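Local coordinates for SH3 domain-containing protein (Dictyostelium discoideum, PDB 4NQI), which remodels membranes through its inverse BAR domain, the part described here, in osmoregulation, phagocytosis and cytokinesis, and probably binds phosphatidylinositol lipids, at residues S211-S214 and T215-N218; E202-L205 and S206-M210; L63-L66 and T67-N70; N101-I104 and T105-Q109. All blocks are in the same frame, centred on the assembly; numbering follows the deposited sequence.

Interaction 1 (S211-S214 and T215-N218); sequences SKFS and TNLN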
ATOM      1  N   SER B 211     -10.656  -4.176   7.045  1.00 38.65           N
ATOM      2  CA  SER B 211     -11.335  -5.258   7.754  1.00 42.15           C
ATOM      3  C   SER B 211     -10.471  -5.850   8.868  1.00 41.16           C
ATOM      4  O   SER B 211     -10.951  -6.070   9.981  1.00 40.42           O
ATOM      5  CB  SER B 211     -11.744  -6.358   6.773  1.00 40.57           C
ATOM      6  OG  SER B 211     -12.399  -7.421   7.441  1.00 46.19           O
ATOM      7  N   LYS B 212      -9.198  -6.100   8.568  1.00 40.79           N
ATOM      8  CA  LYS B 212      -8.292  -6.728   9.530  1.00 39.23           C
ATOM      9  C   LYS B 212      -7.864  -5.797  10.664  1.00 35.32           C
ATOM     10  O   LYS B 212      -8.010  -6.140  11.838  1.00 34.73           O
ATOM     11  CB  LYS B 212      -7.056  -7.297   8.825  1.00 41.88           C
ATOM     12  CG  LYS B 212      -7.287  -8.633   8.133  1.00 44.43           C
ATOM     13  CD  LYS B 212      -5.988  -9.427   8.013  1.00 53.73           C
ATOM     14  CE  LYS B 212      -6.216 -10.761   7.308  1.00 57.80           C
ATOM     15  NZ  LYS B 212      -7.138 -11.663   8.056  1.00 56.67           N
ATOM     16  N   PHE B 213      -7.335  -4.628  10.312  1.00 35.52           N
ATOM     17  CA  PHE B 213      -6.787  -3.699  11.303  1.00 39.20           C
ATOM     18  C   PHE B 213      -7.832  -3.151  12.278  1.00 41.77           C
ATOM     19  O   PHE B 213      -7.494  -2.744  13.389  1.00 42.26           O
ATOM     20  CB  PHE B 213      -6.018  -2.560  10.618  1.00 39.94           C
ATOM     21  CG  PHE B 213      -4.626  -2.942  10.183  1.00 38.04           C
ATOM     22  CD1 PHE B 213      -4.104  -4.191  10.501  1.00 38.49           C
ATOM     23  CD2 PHE B 213      -3.834  -2.052   9.471  1.00 34.10           C
ATOM     24  CE1 PHE B 213      -2.823  -4.545  10.111  1.00 39.21           C
ATOM     25  CE2 PHE B 213      -2.550  -2.403   9.077  1.00 35.19           C
ATOM     26  CZ  PHE B 213      -2.047  -3.651   9.398  1.00 38.57           C
ATOM     27  N   SER B 214      -9.099  -3.152  11.870  1.00 45.57           N
ATOM     28  CA  SER B 214     -10.185  -2.743  12.760  1.00 46.78           C
ATOM     29  C   SER B 214     -10.384  -3.756  13.884  1.00 39.16           C
ATOM     30  O   SER B 214     -10.649  -3.382  15.028  1.00 41.58           O
ATOM     31  CB  SER B 214     -11.487  -2.560  11.980  1.00 46.31           C
ATOM     32  OG  SER B 214     -11.400  -1.457  11.098  1.00 56.11           O
ATOM     33  N   THR B 215     -10.259  -5.039  13.550  1.00 38.19           N
ATOM     34  CA  THR B 215     -10.370  -6.104  14.544  1.00 46.44           C
ATOM     35  C   THR B 215      -9.235  -6.021  15.574  1.00 42.49           C
ATOM     36  O   THR B 215      -9.463  -6.217  16.771  1.00 40.63           O
ATOM     37  CB  THR B 215     -10.384  -7.498  13.882  1.00 54.10           C
ATOM     38  OG1 THR B 215     -11.392  -7.534  12.861  1.00 59.25           O
ATOM     39  CG2 THR B 215     -10.681  -8.575  14.907  1.00 58.74           C
ATOM     40  N   ASN B 216      -8.021  -5.730  15.107  1.00 41.69           N
ATOM     41  CA  ASN B 216      -6.877  -5.552  16.000  1.00 42.76           C
ATOM     42  C   ASN B 216      -7.069  -4.348  16.917  1.00 41.24           C
ATOM     43  O   ASN B 216      -6.826  -4.433  18.120  1.00 45.08           O
ATOM     44  CB  ASN B 216      -5.582  -5.387  15.202  1.00 43.12           C
ATOM     45  CG  ASN B 216      -5.278  -6.583  14.323  1.00 43.18           C
ATOM     46  OD1 ASN B 216      -5.371  -6.504  13.098  1.00 46.28           O
ATOM     47  ND2 ASN B 216      -4.895  -7.695  14.944  1.00 41.76           N
ATOM     48  N   LEU B 217      -7.507  -3.229  16.340  1.00 39.17           N
ATOM     49  CA  LEU B 217      -7.806  -2.021  17.109  1.00 43.10           C
ATOM     50  C   LEU B 217      -8.822  -2.298  18.214  1.00 47.89           C
ATOM     51  O   LEU B 217      -8.648  -1.858  19.351  1.00 53.98           O
ATOM     52  CB  LEU B 217      -8.322  -0.907  16.195  1.00 37.99           C
ATOM     53  CG  LEU B 217      -7.296  -0.206  15.303  1.00 41.67           C
ATOM     54  CD1 LEU B 217      -7.961   0.843  14.423  1.00 40.10           C
ATOM     55  CD2 LEU B 217      -6.201   0.431  16.142  1.00 35.77           C
ATOM     56  N   ASN B 218      -9.879  -3.031  17.875  1.00 46.23           N
ATOM     57  CA  ASN B 218     -10.884  -3.421  18.858  1.00 43.87           C
ATOM     58  C   ASN B 218     -10.284  -4.280  19.968  1.00 42.69           C
ATOM     59  O   ASN B 218     -10.562  -4.059  21.150  1.00 50.71           O
ATOM     60  CB  ASN B 218     -12.043  -4.155  18.180  1.00 51.65           C
ATOM     61  CG  ASN B 218     -13.140  -4.539  19.154  1.00 60.12           C
ATOM     62  OD1 ASN B 218     -13.890  -3.685  19.631  1.00 63.37           O
ATOM     63  ND2 ASN B 218     -13.245  -5.832  19.450  1.00 58.37           N
TER
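Two consecutive turns of helix 152-224, one of the long helices of the inverse BAR domain, bring Thr215 back onto Ser211 and Leu217 onto Phe213. The hydroxyl of Thr215 returns to the turn before: OG1 gives its proton to Ser211 O at 3.3 Å, lying in the carbonyl plane. It gets there because OG1 stands anti to its own carbonyl carbon, beside the backbone N (chi1 -52°). On the side that meets the second subunit, Leu217 N bonds to Phe213 O at 3.0 Å, and Leu217 CG comes within 3.2 Å of Phe213 O. Asn218 N repeats the backbone bond to Ser214 O at 3.0 Å, and Asn216 N reaches Lys212 O at 3.3 Å. The hydroxyl of Ser214 turns backwards and bonds to Met210 O. Around these turns, Phe213 packs on Leu88 of helix 72-140 and on Leu199 of the second subunit, while Ser214 and Leu217 also touch that subunit. Threonine and serine hydroxyls folded onto the carbonyl four residues earlier are a common feature of long alpha-helices, here on a helix that reaches the I-BAR dimer interface through Phe213, Ser214 and Leu217.

Interaction 2 (E202-L205 and S206-M210); sequences EIEL and SADTM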
ATOM      1  N   GLU B 202      -5.474  -3.374  -5.792  1.00 41.77           N
ATOM      2  CA  GLU B 202      -5.159  -2.379  -4.767  1.00 44.48           C
ATOM      3  C   GLU B 202      -6.374  -2.096  -3.895  1.00 47.66           C
ATOM      4  O   GLU B 202      -6.267  -2.015  -2.669  1.00 46.26           O
ATOM      5  CB  GLU B 202      -4.669  -1.071  -5.394  1.00 42.14           C
ATOM      6  CG  GLU B 202      -3.185  -1.034  -5.721  1.00 59.34           C
ATOM      7  CD  GLU B 202      -2.303  -0.875  -4.493  1.00 76.53           C
ATOM      8  OE1 GLU B 202      -2.808  -1.019  -3.359  1.00 76.61           O
ATOM      9  OE2 GLU B 202      -1.096  -0.605  -4.668  1.00 85.04           O
ATOM     10  N   ILE B 203      -7.526  -1.941  -4.544  1.00 42.46           N
ATOM     11  CA  ILE B 203      -8.798  -1.733  -3.857  1.00 40.61           C
ATOM     12  C   ILE B 203      -9.111  -2.910  -2.925  1.00 41.08           C
ATOM     13  O   ILE B 203      -9.554  -2.720  -1.788  1.00 46.55           O
ATOM     14  CB  ILE B 203      -9.939  -1.524  -4.883  1.00 33.46           C
ATOM     15  CG1 ILE B 203      -9.769  -0.173  -5.583  1.00 39.83           C
ATOM     16  CG2 ILE B 203     -11.306  -1.610  -4.222  1.00 29.30           C
ATOM     17  CD1 ILE B 203     -10.786   0.098  -6.679  1.00 40.68           C
ATOM     18  N   GLU B 204      -8.854  -4.121  -3.410  1.00 43.87           N
ATOM     19  CA  GLU B 204      -9.049  -5.336  -2.627  1.00 46.71           C
ATOM     20  C   GLU B 204      -8.163  -5.359  -1.380  1.00 37.36           C
ATOM     21  O   GLU B 204      -8.646  -5.602  -0.271  1.00 39.44           O
ATOM     22  CB  GLU B 204      -8.766  -6.559  -3.501  1.00 57.10           C
ATOM     23  CG  GLU B 204      -8.926  -7.898  -2.801  1.00 70.52           C
ATOM     24  CD  GLU B 204      -8.720  -9.072  -3.744  1.00 84.67           C
ATOM     25  OE1 GLU B 204      -9.091  -8.956  -4.933  1.00 91.69           O
ATOM     26  OE2 GLU B 204      -8.184 -10.109  -3.299  1.00 89.38           O
ATOM     27  N   LEU B 205      -6.869  -5.104  -1.566  1.00 38.54           N
ATOM     28  CA  LEU B 205      -5.923  -5.062  -0.452  1.00 42.53           C
ATOM     29  C   LEU B 205      -6.332  -4.020   0.584  1.00 41.17           C
ATOM     30  O   LEU B 205      -6.302  -4.288   1.788  1.00 42.56           O
ATOM     31  CB  LEU B 205      -4.508  -4.761  -0.950  1.00 48.71           C
ATOM     32  CG  LEU B 205      -3.479  -4.529   0.162  1.00 48.76           C
ATOM     33  CD1 LEU B 205      -3.163  -5.827   0.884  1.00 45.01           C
ATOM     34  CD2 LEU B 205      -2.208  -3.895  -0.370  1.00 50.32           C
ATOM     35  N   SER B 206      -6.710  -2.835   0.110  1.00 39.66           N
ATOM     36  CA  SER B 206      -7.167  -1.764   0.987  1.00 40.37           C
ATOM     37  C   SER B 206      -8.380  -2.210   1.802  1.00 41.17           C
ATOM     38  O   SER B 206      -8.480  -1.909   2.993  1.00 41.06           O
ATOM     39  CB  SER B 206      -7.514  -0.515   0.171  1.00 42.11           C
ATOM     40  OG  SER B 206      -6.393  -0.042  -0.552  1.00 47.16           O
ATOM     41  N   ALA B 207      -9.291  -2.932   1.154  1.00 41.15           N
ATOM     42  CA  ALA B 207     -10.492  -3.436   1.815  1.00 40.28           C
ATOM     43  C   ALA B 207     -10.153  -4.500   2.859  1.00 37.14           C
ATOM     44  O   ALA B 207     -10.766  -4.549   3.931  1.00 36.34           O
ATOM     45  CB  ALA B 207     -11.477  -3.984   0.793  1.00 33.95           C
ATOM     46  N   ASP B 208      -9.186  -5.358   2.543  1.00 37.19           N
ATOM     47  CA  ASP B 208      -8.728  -6.366   3.497  1.00 42.38           C
ATOM     48  C   ASP B 208      -8.016  -5.711   4.680  1.00 42.61           C
ATOM     49  O   ASP B 208      -8.121  -6.177   5.816  1.00 43.57           O
ATOM     50  CB  ASP B 208      -7.797  -7.374   2.818  1.00 46.21           C
ATOM     51  CG  ASP B 208      -8.501  -8.205   1.759  1.00 53.21           C
ATOM     52  OD1 ASP B 208      -9.748  -8.293   1.788  1.00 54.27           O
ATOM     53  OD2 ASP B 208      -7.801  -8.785   0.901  1.00 58.54           O
ATOM     54  N   THR B 209      -7.290  -4.630   4.404  1.00 43.53           N
ATOM     55  CA  THR B 209      -6.569  -3.897   5.442  1.00 41.89           C
ATOM     56  C   THR B 209      -7.536  -3.276   6.447  1.00 43.05           C
ATOM     57  O   THR B 209      -7.336  -3.390   7.665  1.00 36.66           O
ATOM     58  CB  THR B 209      -5.687  -2.792   4.837  1.00 40.50           C
ATOM     59  OG1 THR B 209      -4.779  -3.370   3.892  1.00 47.13           O
ATOM     60  CG2 THR B 209      -4.895  -2.081   5.924  1.00 37.42           C
HETATM   61  N   MSE B 210      -8.581  -2.625   5.937  1.00 38.47           N
HETATM   62  CA  MSE B 210      -9.591  -2.007   6.794  1.00 38.80           C
HETATM   63  C   MSE B 210     -10.289  -3.054   7.658  1.00 40.70           C
HETATM   64  O   MSE B 210     -10.487  -2.850   8.856  1.00 46.42           O
HETATM   65  CB  MSE B 210     -10.630  -1.252   5.961  1.00 35.34           C
HETATM   66  CG  MSE B 210     -10.074  -0.079   5.169  1.00 42.57           C
HETATM   67 SE   MSE B 210     -11.430   0.816   4.084  0.52 45.47          SE
HETATM   68  CE  MSE B 210     -12.535   1.541   5.510  1.00 29.96           C
TER
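Glu202 to Leu205 hand their carbonyls to Ser206 to Thr209 in an unbroken alpha-helical ladder. The bonds from Ser206 N to Glu202 O and from Asp208 N to Glu204 O are each 2.9 Å, with Ala207 N on Ile203 O at 3.0 Å between them. Two of these carbonyls are gripped twice. Glu202 O takes the Ser206 backbone N-H and also Ser206 OG at 2.9 Å. The two donors arrive from opposite faces of the carbonyl plane, the hydroxyl standing 37° out of it. Chi1 of Ser206, -60°, sets OG beside its own backbone N, within reach of the carbonyl one turn earlier. Thr209 does likewise, OG1 meeting Leu205 O at 2.8 Å from above the plane while Thr209 N bonds to the same oxygen. This stretch of helix 152-224 lies in the I-BAR dimer interface, where Ser206 packs on Thr209 of the second subunit and Thr209 on its Ser206, while Leu205 packs on Arg91 and Val95 of helix 72-140 in its own chain. Replacing Ser206 with an alanine would probably cost Glu202 O its second donor and leave one face of that carbonyl without the hydroxyl that covers it. On the outer side Glu204 and Asp208 run side by side, Glu204 OE2 lying 4.4 Å from Asp208 OD2 with their carboxylate planes 68° apart; weak, long ion pairs to Lys201 and Arg91 probably ease this crowding of like charge.

Interaction 3 (L63-L66 and T67-N70); sequences LTRL and TIHN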
ATOM      1  N   LEU B  63       7.146  -9.512  16.090  1.00 46.42           N
ATOM      2  CA  LEU B  63       5.955  -9.442  16.931  1.00 45.02           C
ATOM      3  C   LEU B  63       5.589 -10.824  17.470  1.00 45.04           C
ATOM      4  O   LEU B  63       5.177 -10.958  18.624  1.00 44.21           O
ATOM      5  CB  LEU B  63       4.781  -8.842  16.154  1.00 43.83           C
ATOM      6  CG  LEU B  63       4.912  -7.360  15.795  1.00 41.96           C
ATOM      7  CD1 LEU B  63       3.822  -6.926  14.828  1.00 44.58           C
ATOM      8  CD2 LEU B  63       4.860  -6.505  17.048  1.00 39.05           C
ATOM      9  N   THR B  64       5.742 -11.845  16.628  1.00 43.79           N
ATOM     10  CA  THR B  64       5.510 -13.229  17.035  1.00 48.45           C
ATOM     11  C   THR B  64       6.472 -13.626  18.152  1.00 44.84           C
ATOM     12  O   THR B  64       6.087 -14.320  19.094  1.00 48.43           O
ATOM     13  CB  THR B  64       5.672 -14.203  15.845  1.00 49.92           C
ATOM     14  OG1 THR B  64       4.679 -13.920  14.853  1.00 54.22           O
ATOM     15  CG2 THR B  64       5.512 -15.642  16.299  1.00 50.79           C
ATOM     16  N   ARG B  65       7.718 -13.170  18.049  1.00 45.52           N
ATOM     17  CA  ARG B  65       8.747 -13.510  19.029  1.00 48.64           C
ATOM     18  C   ARG B  65       8.486 -12.906  20.412  1.00 51.95           C
ATOM     19  O   ARG B  65       9.089 -13.331  21.397  1.00 47.77           O
ATOM     20  CB  ARG B  65      10.137 -13.111  18.517  1.00 48.35           C
ATOM     21  CG  ARG B  65      10.624 -13.938  17.328  1.00 57.12           C
ATOM     22  CD  ARG B  65      12.071 -13.612  16.979  1.00 64.39           C
ATOM     23  NE  ARG B  65      12.958 -13.844  18.113  1.00 76.65           N
ATOM     24  CZ  ARG B  65      13.524 -15.014  18.390  1.00 80.32           C
ATOM     25  NH1 ARG B  65      13.300 -16.064  17.609  1.00 83.40           N
ATOM     26  NH2 ARG B  65      14.314 -15.135  19.447  1.00 77.45           N
ATOM     27  N   LEU B  66       7.593 -11.922  20.484  1.00 55.16           N
ATOM     28  CA  LEU B  66       7.176 -11.363  21.769  1.00 54.98           C
ATOM     29  C   LEU B  66       6.485 -12.438  22.604  1.00 53.62           C
ATOM     30  O   LEU B  66       6.567 -12.437  23.835  1.00 52.23           O
ATOM     31  CB  LEU B  66       6.218 -10.183  21.570  1.00 50.70           C
ATOM     32  CG  LEU B  66       6.716  -8.909  20.884  1.00 46.16           C
ATOM     33  CD1 LEU B  66       5.601  -7.872  20.792  1.00 50.06           C
ATOM     34  CD2 LEU B  66       7.905  -8.327  21.621  1.00 43.16           C
ATOM     35  N   THR B  67       5.815 -13.360  21.917  1.00 53.70           N
ATOM     36  CA  THR B  67       5.024 -14.408  22.561  1.00 55.91           C
ATOM     37  C   THR B  67       5.875 -15.545  23.116  1.00 60.23           C
ATOM     38  O   THR B  67       5.340 -16.506  23.673  1.00 63.68           O
ATOM     39  CB  THR B  67       3.995 -15.006  21.587  1.00 55.05           C
ATOM     40  OG1 THR B  67       4.678 -15.729  20.555  1.00 58.80           O
ATOM     41  CG2 THR B  67       3.150 -13.907  20.967  1.00 54.44           C
ATOM     42  N   ILE B  68       7.191 -15.446  22.952  1.00 61.83           N
ATOM     43  CA  ILE B  68       8.099 -16.433  23.525  1.00 61.23           C
ATOM     44  C   ILE B  68       8.052 -16.353  25.050  1.00 64.25           C
ATOM     45  O   ILE B  68       7.974 -17.376  25.733  1.00 68.54           O
ATOM     46  CB  ILE B  68       9.550 -16.229  23.031  1.00 57.43           C
ATOM     47  CG1 ILE B  68       9.644 -16.487  21.524  1.00 55.05           C
ATOM     48  CG2 ILE B  68      10.511 -17.143  23.781  1.00 56.34           C
ATOM     49  CD1 ILE B  68      10.930 -15.990  20.886  1.00 49.47           C
ATOM     50  N   HIS B  69       8.078 -15.128  25.574  1.00 66.46           N
ATOM     51  CA  HIS B  69       8.127 -14.902  27.018  1.00 63.97           C
ATOM     52  C   HIS B  69       6.885 -14.187  27.551  1.00 63.64           C
ATOM     53  O   HIS B  69       6.719 -14.047  28.764  1.00 66.55           O
ATOM     54  CB  HIS B  69       9.381 -14.105  27.386  1.00 57.85           C
ATOM     55  CG  HIS B  69      10.655 -14.879  27.245  1.00 64.33           C
ATOM     56  ND1 HIS B  69      11.587 -14.609  26.267  1.00 68.52           N
ATOM     57  CD2 HIS B  69      11.152 -15.913  27.964  1.00 66.06           C
ATOM     58  CE1 HIS B  69      12.605 -15.444  26.389  1.00 68.91           C
ATOM     59  NE2 HIS B  69      12.364 -16.246  27.411  1.00 69.50           N
ATOM     60  N   ASN B  70       6.021 -13.735  26.646  1.00 60.20           N
ATOM     61  CA  ASN B  70       4.805 -13.034  27.046  1.00 56.21           C
ATOM     62  C   ASN B  70       3.533 -13.756  26.603  1.00 57.16           C
ATOM     63  O   ASN B  70       3.184 -13.758  25.417  1.00 63.35           O
ATOM     64  CB  ASN B  70       4.819 -11.592  26.523  1.00 56.01           C
ATOM     65  CG  ASN B  70       6.053 -10.824  26.963  1.00 59.22           C
ATOM     66  OD1 ASN B  70       6.170 -10.420  28.121  1.00 59.92           O
ATOM     67  ND2 ASN B  70       6.983 -10.617  26.035  1.00 61.00           N
TER
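Ile68 folds back against Arg65 where helix 15-64 gives way to the loop leading to helix 72-140. Starting at its root, Ile68 CB lies 3.4 Å from Arg65 O. The next atom out, Ile68 CG1, comes nearer, 3.2 Å from Arg65 O, placed there by a chi1 of -65° that sets it anti to its own carbonyl carbon. At the tip, CD1 settles over the centre of one face of the Arg65 guanidinium, 3.7 Å from Arg65 CZ; the bend at chi3 of the arginine curls its flat end round to meet the methyl. The other branch, CG2, rests over one face of the neighbouring His69 ring, toward its rim. Alongside this methyl-on-guanidinium contact the backbone makes tighter turns than an alpha-helix: Thr67 N bonds to Thr64 O at 3.0 Å and Ile68 N to Arg65 O at 3.2 Å, both donors well above the carbonyl planes. Thr67 OG1 also donates to Thr64 O, in a bond modelled so short that its exact length is doubtful. Further on, Asn70 reaches back with its amide, ND2 giving a bond of 2.9 Å to Leu66 O, and the Asn70 backbone N adds a weak one to the same oxygen. Asn70 OD1 is taken by Asn26 of the second subunit, and Leu66 packs on Phe35 of that subunit. Carbonyls where the helix passes into the loop are thus met by side chains as well as by the backbone, and the asparagine amide, used at both its N and its O, ties the turn to the dimer partner.

Interaction 4 (N101-I104 and T105-Q109); sequences NEFI and TPNKQ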
ATOM      1  N   ASN B 101       2.541  -9.068 -13.947  1.00 51.26           N
ATOM      2  CA  ASN B 101       2.006 -10.074 -14.863  1.00 49.42           C
ATOM      3  C   ASN B 101       0.865  -9.572 -15.749  1.00 52.83           C
ATOM      4  O   ASN B 101       0.719 -10.017 -16.886  1.00 51.54           O
ATOM      5  CB  ASN B 101       1.538 -11.308 -14.084  1.00 45.00           C
ATOM      6  CG  ASN B 101       2.671 -12.004 -13.351  1.00 53.85           C
ATOM      7  OD1 ASN B 101       3.807 -12.042 -13.827  1.00 55.22           O
ATOM      8  ND2 ASN B 101       2.364 -12.564 -12.184  1.00 54.54           N
ATOM      9  N   GLU B 102       0.057  -8.655 -15.221  1.00 50.03           N
ATOM     10  CA  GLU B 102      -1.150  -8.199 -15.911  1.00 50.87           C
ATOM     11  C   GLU B 102      -0.983  -6.857 -16.626  1.00 52.13           C
ATOM     12  O   GLU B 102      -1.772  -6.527 -17.514  1.00 55.40           O
ATOM     13  CB  GLU B 102      -2.333  -8.123 -14.941  1.00 58.49           C
ATOM     14  CG  GLU B 102      -2.591  -9.399 -14.145  1.00 70.27           C
ATOM     15  CD  GLU B 102      -3.348 -10.444 -14.939  1.00 80.62           C
ATOM     16  OE1 GLU B 102      -3.682 -10.176 -16.114  1.00 84.81           O
ATOM     17  OE2 GLU B 102      -3.614 -11.532 -14.388  1.00 83.20           O
ATOM     18  N   PHE B 103       0.030  -6.081 -16.242  1.00 55.37           N
ATOM     19  CA  PHE B 103       0.301  -4.806 -16.912  1.00 52.90           C
ATOM     20  C   PHE B 103       1.673  -4.723 -17.584  1.00 53.40           C
ATOM     21  O   PHE B 103       1.763  -4.603 -18.807  1.00 58.25           O
ATOM     22  CB  PHE B 103       0.140  -3.621 -15.954  1.00 45.41           C
ATOM     23  CG  PHE B 103       0.578  -2.310 -16.547  1.00 46.35           C
ATOM     24  CD1 PHE B 103      -0.102  -1.763 -17.625  1.00 46.59           C
ATOM     25  CD2 PHE B 103       1.672  -1.628 -16.036  1.00 46.31           C
ATOM     26  CE1 PHE B 103       0.299  -0.558 -18.182  1.00 50.43           C
ATOM     27  CE2 PHE B 103       2.075  -0.422 -16.585  1.00 51.76           C
ATOM     28  CZ  PHE B 103       1.388   0.111 -17.661  1.00 55.44           C
ATOM     29  N   ILE B 104       2.730  -4.771 -16.775  1.00 56.84           N
ATOM     30  CA  ILE B 104       4.100  -4.542 -17.241  1.00 59.19           C
ATOM     31  C   ILE B 104       4.510  -5.406 -18.438  1.00 60.04           C
ATOM     32  O   ILE B 104       4.848  -4.878 -19.500  1.00 58.48           O
ATOM     33  CB  ILE B 104       5.119  -4.708 -16.090  1.00 56.43           C
ATOM     34  CG1 ILE B 104       4.974  -3.556 -15.093  1.00 52.22           C
ATOM     35  CG2 ILE B 104       6.541  -4.768 -16.628  1.00 54.67           C
ATOM     36  CD1 ILE B 104       5.654  -3.807 -13.765  1.00 45.67           C
ATOM     37  N   THR B 105       4.474  -6.724 -18.266  1.00 56.61           N
ATOM     38  CA  THR B 105       4.835  -7.644 -19.348  1.00 54.37           C
ATOM     39  C   THR B 105       3.876  -7.601 -20.558  1.00 53.65           C
ATOM     40  O   THR B 105       4.335  -7.548 -21.700  1.00 56.74           O
ATOM     41  CB  THR B 105       5.024  -9.099 -18.837  1.00 60.07           C
ATOM     42  OG1 THR B 105       5.853  -9.099 -17.666  1.00 60.54           O
ATOM     43  CG2 THR B 105       5.666  -9.965 -19.907  1.00 53.54           C
ATOM     44  N   PRO B 106       2.547  -7.624 -20.322  1.00 50.50           N
ATOM     45  CA  PRO B 106       1.653  -7.573 -21.489  1.00 55.22           C
ATOM     46  C   PRO B 106       1.671  -6.244 -22.253  1.00 58.30           C
ATOM     47  O   PRO B 106       1.463  -6.261 -23.466  1.00 59.42           O
ATOM     48  CB  PRO B 106       0.266  -7.801 -20.880  1.00 56.13           C
ATOM     49  CG  PRO B 106       0.525  -8.498 -19.596  1.00 53.54           C
ATOM     50  CD  PRO B 106       1.800  -7.915 -19.085  1.00 50.89           C
ATOM     51  N   ASN B 107       1.900  -5.121 -21.576  1.00 59.35           N
ATOM     52  CA  ASN B 107       1.920  -3.833 -22.272  1.00 59.88           C
ATOM     53  C   ASN B 107       3.258  -3.572 -22.960  1.00 58.32           C
ATOM     54  O   ASN B 107       3.317  -2.871 -23.973  1.00 57.79           O
ATOM     55  CB  ASN B 107       1.560  -2.680 -21.331  1.00 61.24           C
ATOM     56  CG  ASN B 107       0.990  -1.480 -22.070  1.00 58.34           C
ATOM     57  OD1 ASN B 107       1.649  -0.447 -22.210  1.00 56.40           O
ATOM     58  ND2 ASN B 107      -0.244  -1.615 -22.553  1.00 51.59           N
ATOM     59  N   LYS B 108       4.326  -4.138 -22.405  1.00 55.85           N
ATOM     60  CA  LYS B 108       5.641  -4.093 -23.035  1.00 61.19           C
ATOM     61  C   LYS B 108       5.564  -4.749 -24.413  1.00 62.51           C
ATOM     62  O   LYS B 108       6.073  -4.213 -25.403  1.00 61.87           O
ATOM     63  CB  LYS B 108       6.666  -4.808 -22.152  1.00 70.21           C
ATOM     64  CG  LYS B 108       8.115  -4.637 -22.577  1.00 76.16           C
ATOM     65  CD  LYS B 108       9.052  -4.779 -21.381  1.00 79.31           C
ATOM     66  CE  LYS B 108       8.842  -6.097 -20.652  0.68 82.78           C
ATOM     67  NZ  LYS B 108       9.640  -6.165 -19.394  1.00 86.14           N
ATOM     68  N   GLN B 109       4.906  -5.904 -24.468  1.00 61.65           N
ATOM     69  CA  GLN B 109       4.694  -6.623 -25.721  1.00 62.16           C
ATOM     70  C   GLN B 109       3.798  -5.823 -26.663  1.00 60.18           C
ATOM     71  O   GLN B 109       4.032  -5.772 -27.873  1.00 65.01           O
ATOM     72  CB  GLN B 109       4.057  -7.984 -25.436  1.00 63.78           C
ATOM     73  CG  GLN B 109       3.764  -8.804 -26.676  1.00 61.69           C
ATOM     74  CD  GLN B 109       5.024  -9.250 -27.382  1.00 69.37           C
ATOM     75  OE1 GLN B 109       5.096  -9.253 -28.612  1.00 72.51           O
ATOM     76  NE2 GLN B 109       6.030  -9.635 -26.605  1.00 71.51           N
TER
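Phe103 O receives Asn107 N at 2.8 Å, the N-H arriving nearly along the C=O axis, and this bond carries helix 72-140 past a proline kink. Pro106 has no N-H to offer the turn before it, and its ring fills that position instead: CD lies 3.3 Å from Phe103 O, while CG presses up to Asn101 O at 3.1 Å. The backbone opens into a wider pi-type turn over residues 101-104, and Thr105 OG1 bonds to Leu100 O. Regular pairing continues beyond the kink, with Lys108 N on Ile104 O at 3.0 Å. An alanine at Pro106 would probably leave the Asn101 carbonyl without the ring carbons that cover it and open a gap in the wide turn. On the buried side Phe103 CE1 touches Asn107 CB at 4.0 Å, the ring and amide planes only 20° apart. Phe103 also meets Phe195 edge-to-face, and the amide of Asn107 reaches Gln194 through ND2, which bonds as well to a bound PEG fragment, probably from the crystallisation liquor. The chemistry implies a kink where the proline nitrogen has no hydrogen to give, with regular i to i-4 bonding resumed at Asn107 and Lys108 and an asparagine amide anchored to helix 152-224.

In the fold
Interactions 1 and 2 are neighbours on helix 152-224, their centres 13 Å apart, and adjoin in sequence; together they form one run of helix, part of whose surface meets the second subunit. Interaction 3 lies at the far end of helix 15-64, its centre 20 Å from that of interaction 1 and without touching it, yet it too meets the second subunit. Interaction 4 differs: its centre is 9 Å from the centre of the chain, on helix 72-140, where its side chains pack on helices 15-64 and 152-224 of the same chain and meet no other protein chain; its centre is 23 Å from that of interaction 2 and 42 Å from that of interaction 3. Bound PEG, probably from the crystallisation liquor, lies about 3 Å from the side chains of Glu202 and Asn107.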